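Xylanase Y (Bacillus halodurans, PDB 1WU4) hydrolyses xylooligosaccharides of three or more units in their beta-anomeric form, releasing xylose from the reducing end with inversion of configuration. Local coordinates at residues M101-S113 with T164-M177. The protein carries 1 engineered substitution. Numbering follows the deposited sequence.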
# COMPACT_ATOMS: atom_id res chain seq x y z
N MET A 101 7.94 -18.01 -6.88
CA MET A 101 7.62 -19.43 -7.01
C MET A 101 7.67 -19.95 -8.43
O MET A 101 7.03 -19.42 -9.33
CB MET A 101 6.24 -19.71 -6.42
CG MET A 101 6.15 -19.42 -4.93
SD MET A 101 4.53 -19.80 -4.22
CE MET A 101 3.60 -18.34 -4.69
N THR A 102 8.44 -21.02 -8.63
CA THR A 102 8.57 -21.63 -9.94
C THR A 102 7.73 -22.90 -10.03
O THR A 102 7.53 -23.45 -11.11
CB THR A 102 10.02 -22.02 -10.25
OG1 THR A 102 10.50 -22.89 -9.22
CG2 THR A 102 10.90 -20.78 -10.31
N GLU A 103 7.23 -23.36 -8.88
CA GLU A 103 6.44 -24.59 -8.84
C GLU A 103 5.12 -24.41 -8.10
O GLU A 103 4.93 -23.45 -7.35
CB GLU A 103 7.25 -25.69 -8.15
CG GLU A 103 8.67 -25.82 -8.66
CD GLU A 103 9.53 -26.72 -7.80
OE1 GLU A 103 9.62 -26.48 -6.58
OE2 GLU A 103 10.12 -27.68 -8.35
N GLY A 104 4.20 -25.35 -8.31
CA GLY A 104 2.92 -25.29 -7.64
C GLY A 104 1.87 -24.49 -8.39
O GLY A 104 2.16 -23.89 -9.43
N VAL A 105 0.66 -24.49 -7.86
CA VAL A 105 -0.46 -23.79 -8.49
C VAL A 105 -0.25 -22.28 -8.56
O VAL A 105 -0.86 -21.61 -9.40
CB VAL A 105 -1.79 -24.11 -7.75
CG1 VAL A 105 -1.88 -23.31 -6.47
CG2 VAL A 105 -2.97 -23.83 -8.67
N HIS A 106 0.61 -21.74 -7.70
CA HIS A 106 0.88 -20.31 -7.70
C HIS A 106 2.21 -19.93 -8.33
O HIS A 106 2.77 -18.87 -8.05
CB HIS A 106 0.78 -19.76 -6.27
CG HIS A 106 -0.60 -19.88 -5.68
ND1 HIS A 106 -0.86 -20.61 -4.54
CD2 HIS A 106 -1.79 -19.40 -6.10
CE1 HIS A 106 -2.15 -20.57 -4.28
NE2 HIS A 106 -2.74 -19.84 -5.21
N ALA A 107 2.72 -20.80 -9.20
CA ALA A 107 3.98 -20.53 -9.89
C ALA A 107 3.77 -19.21 -10.64
O ALA A 107 2.73 -19.01 -11.27
CB ALA A 107 4.30 -21.65 -10.87
N GLY A 108 4.74 -18.31 -10.55
CA GLY A 108 4.61 -17.03 -11.22
C GLY A 108 4.30 -15.92 -10.23
O GLY A 108 4.39 -14.73 -10.56
N TYR A 109 3.90 -16.31 -9.02
CA TYR A 109 3.59 -15.35 -7.96
C TYR A 109 4.67 -15.46 -6.88
O TYR A 109 5.58 -16.29 -6.99
CB TYR A 109 2.22 -15.64 -7.35
CG TYR A 109 1.04 -15.44 -8.29
CD1 TYR A 109 0.93 -14.28 -9.06
CD2 TYR A 109 0.01 -16.37 -8.36
CE1 TYR A 109 -0.19 -14.05 -9.87
CE2 TYR A 109 -1.11 -16.16 -9.16
CZ TYR A 109 -1.20 -15.00 -9.91
OH TYR A 109 -2.32 -14.77 -10.68
N PHE A 110 4.56 -14.64 -5.85
CA PHE A 110 5.54 -14.62 -4.77
C PHE A 110 4.97 -15.14 -3.45
O PHE A 110 3.92 -14.70 -3.00
CB PHE A 110 6.06 -13.20 -4.58
CG PHE A 110 6.76 -12.64 -5.80
CD1 PHE A 110 8.15 -12.71 -5.91
CD2 PHE A 110 6.03 -12.09 -6.85
CE1 PHE A 110 8.80 -12.24 -7.05
CE2 PHE A 110 6.67 -11.62 -7.99
CZ PHE A 110 8.06 -11.70 -8.09
N ALA A 111 5.68 -16.08 -2.82
CA ALA A 111 5.25 -16.64 -1.54
C ALA A 111 5.08 -15.46 -0.59
O ALA A 111 6.01 -14.68 -0.40
CB ALA A 111 6.29 -17.62 -1.01
N TRP A 112 3.91 -15.35 0.03
CA TRP A 112 3.63 -14.20 0.89
C TRP A 112 4.46 -14.05 2.15
O TRP A 112 4.71 -12.92 2.60
CB TRP A 112 2.14 -14.15 1.25
CG TRP A 112 1.74 -14.99 2.42
CD1 TRP A 112 1.44 -16.32 2.42
CD2 TRP A 112 1.58 -14.54 3.77
NE1 TRP A 112 1.11 -16.73 3.69
CE2 TRP A 112 1.19 -15.66 4.54
CE3 TRP A 112 1.74 -13.30 4.41
CZ2 TRP A 112 0.95 -15.57 5.92
CZ3 TRP A 112 1.50 -13.22 5.78
CH2 TRP A 112 1.11 -14.35 6.52
N SER A 113 4.88 -15.17 2.73
CA SER A 113 5.67 -15.14 3.96
C SER A 113 6.85 -16.10 3.92
O SER A 113 6.69 -17.28 3.60
CB SER A 113 4.77 -15.50 5.15
OG SER A 113 5.53 -15.65 6.33
N THR A 164 0.74 -12.29 -15.63
CA THR A 164 0.32 -13.43 -14.83
C THR A 164 -0.91 -13.07 -13.99
O THR A 164 -1.88 -13.83 -13.94
CB THR A 164 1.45 -13.88 -13.88
OG1 THR A 164 2.63 -14.15 -14.65
CG2 THR A 164 1.05 -15.14 -13.13
N CYS A 165 -0.87 -11.91 -13.35
CA CYS A 165 -1.98 -11.45 -12.52
C CYS A 165 -3.32 -11.42 -13.25
O CYS A 165 -4.35 -11.67 -12.64
CB CYS A 165 -1.68 -10.05 -11.96
SG CYS A 165 -0.33 -9.99 -10.77
N VAL A 166 -3.28 -11.12 -14.54
CA VAL A 166 -4.51 -11.04 -15.33
C VAL A 166 -4.87 -12.32 -16.08
O VAL A 166 -6.04 -12.69 -16.15
CB VAL A 166 -4.42 -9.88 -16.36
CG1 VAL A 166 -5.68 -9.85 -17.22
CG2 VAL A 166 -4.24 -8.56 -15.64
N HIS A 167 -3.86 -12.99 -16.62
CA HIS A 167 -4.08 -14.18 -17.45
C HIS A 167 -3.84 -15.56 -16.87
O HIS A 167 -4.11 -16.56 -17.54
CB HIS A 167 -3.26 -14.03 -18.73
CG HIS A 167 -3.68 -12.86 -19.57
ND1 HIS A 167 -4.71 -12.93 -20.48
CD2 HIS A 167 -3.24 -11.58 -19.60
CE1 HIS A 167 -4.89 -11.74 -21.03
NE2 HIS A 167 -4.01 -10.91 -20.52
N ASN A 168 -3.32 -15.65 -15.65
CA ASN A 168 -3.05 -16.96 -15.06
C ASN A 168 -4.29 -17.84 -15.10
O ASN A 168 -5.39 -17.40 -14.78
CB ASN A 168 -2.57 -16.81 -13.61
CG ASN A 168 -1.68 -17.95 -13.17
OD1 ASN A 168 -1.54 -18.22 -11.98
ND2 ASN A 168 -1.04 -18.61 -14.13
N GLY A 169 -4.11 -19.10 -15.49
CA GLY A 169 -5.22 -20.02 -15.56
C GLY A 169 -5.62 -20.36 -16.99
O GLY A 169 -6.23 -21.40 -17.24
N GLU A 170 -5.29 -19.47 -17.92
CA GLU A 170 -5.61 -19.69 -19.32
C GLU A 170 -4.76 -20.81 -19.90
O GLU A 170 -5.21 -21.55 -20.78
CB GLU A 170 -5.39 -18.40 -20.11
CG GLU A 170 -6.32 -17.27 -19.70
CD GLU A 170 -6.01 -15.96 -20.40
OE1 GLU A 170 -6.76 -14.98 -20.18
OE2 GLU A 170 -5.02 -15.91 -21.16
N GLY A 171 -3.54 -20.94 -19.40
CA GLY A 171 -2.65 -21.98 -19.87
C GLY A 171 -2.11 -22.86 -18.76
O GLY A 171 -0.99 -23.37 -18.86
N GLY A 172 -2.90 -23.03 -17.70
CA GLY A 172 -2.47 -23.85 -16.58
C GLY A 172 -3.52 -23.95 -15.49
O GLY A 172 -4.61 -23.40 -15.63
N PRO A 173 -3.22 -24.66 -14.39
CA PRO A 173 -4.16 -24.83 -13.28
C PRO A 173 -4.21 -23.60 -12.36
O PRO A 173 -4.96 -23.58 -11.39
CB PRO A 173 -3.62 -26.06 -12.56
CG PRO A 173 -2.15 -25.88 -12.71
CD PRO A 173 -2.01 -25.47 -14.17
N GLY A 174 -3.41 -22.59 -12.69
CA GLY A 174 -3.37 -21.39 -11.87
C GLY A 174 -4.61 -20.52 -12.00
O GLY A 174 -5.52 -20.82 -12.77
N HIS A 175 -4.64 -19.45 -11.23
CA HIS A 175 -5.77 -18.52 -11.25
C HIS A 175 -5.26 -17.09 -11.22
O HIS A 175 -4.19 -16.81 -10.68
CB HIS A 175 -6.68 -18.76 -10.04
CG HIS A 175 -7.16 -20.17 -9.91
ND1 HIS A 175 -6.31 -21.22 -9.60
CD2 HIS A 175 -8.39 -20.71 -10.06
CE1 HIS A 175 -7.01 -22.34 -9.56
NE2 HIS A 175 -8.27 -22.06 -9.83
N PRO A 176 -6.02 -16.15 -11.81
CA PRO A 176 -5.61 -14.75 -11.84
C PRO A 176 -5.85 -14.07 -10.49
O PRO A 176 -6.57 -14.60 -9.64
CB PRO A 176 -6.50 -14.16 -12.93
CG PRO A 176 -7.78 -14.93 -12.73
CD PRO A 176 -7.29 -16.35 -12.53
N MET A 177 -5.23 -12.91 -10.29
CA MET A 177 -5.40 -12.17 -9.04
C MET A 177 -6.53 -11.15 -9.15
O MET A 177 -6.88 -10.50 -8.16
CB MET A 177 -4.10 -11.48 -8.64
CG MET A 177 -3.06 -12.44 -8.10
SD MET A 177 -1.63 -11.59 -7.44
CE MET A 177 -0.93 -12.88 -6.42
O HOH W 1 -2.68 -19.55 -9.15
O HOH W 2 4.86 -13.79 -13.07
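Val105 and Gly174 bring the two backbones closest, CA to CA 5.1 Å, where the loop 101-113, whose residues Gly104 to Tyr109 form two overlapping beta turns, type I then type II, meets the loop that leaves the helix ending near His167. Gly174 suits this spot, since a CB there would crowd Val105 O. Gly108 similarly leaves room for the CG2 methyl of Thr164, and at its positive phi a CB would also jam against Ala107 O. Two waters bridge the segments: one donates to Val105 O and accepts from His175 N, the other links Gly108 O with Thr164 OG1.

Tyr109 reaches into the second segment. With CG anti to its carbonyl carbon (chi1 -66°), the ring extends until OH donates to His175 O at 2.8 Å, in the carbonyl plane and on a lone pair (C=O...O angle 139°). A phenylalanine in place of Tyr109 would probably leave His175 O without its hydroxyl partner. The long, unbranched Met177 runs past the ring in the opposite sense and lays its CE methyl over one face, 3.7 Å from the Tyr109 centroid, a CH-pi contact. Thr164 CG2 approaches obliquely, 3.7 Å from Tyr109 CE1, while Cys165 SG lies at the ring edge. Val105 CG2 packs against the carbonyl of Pro173, 3.4 Å from its O.

Around one tyrosine, the loop after helix 85-99 thus packs on the C-terminal end of helix 154-167 and its following loop, in the (alpha/alpha)6 barrel of glycoside hydrolase family 8.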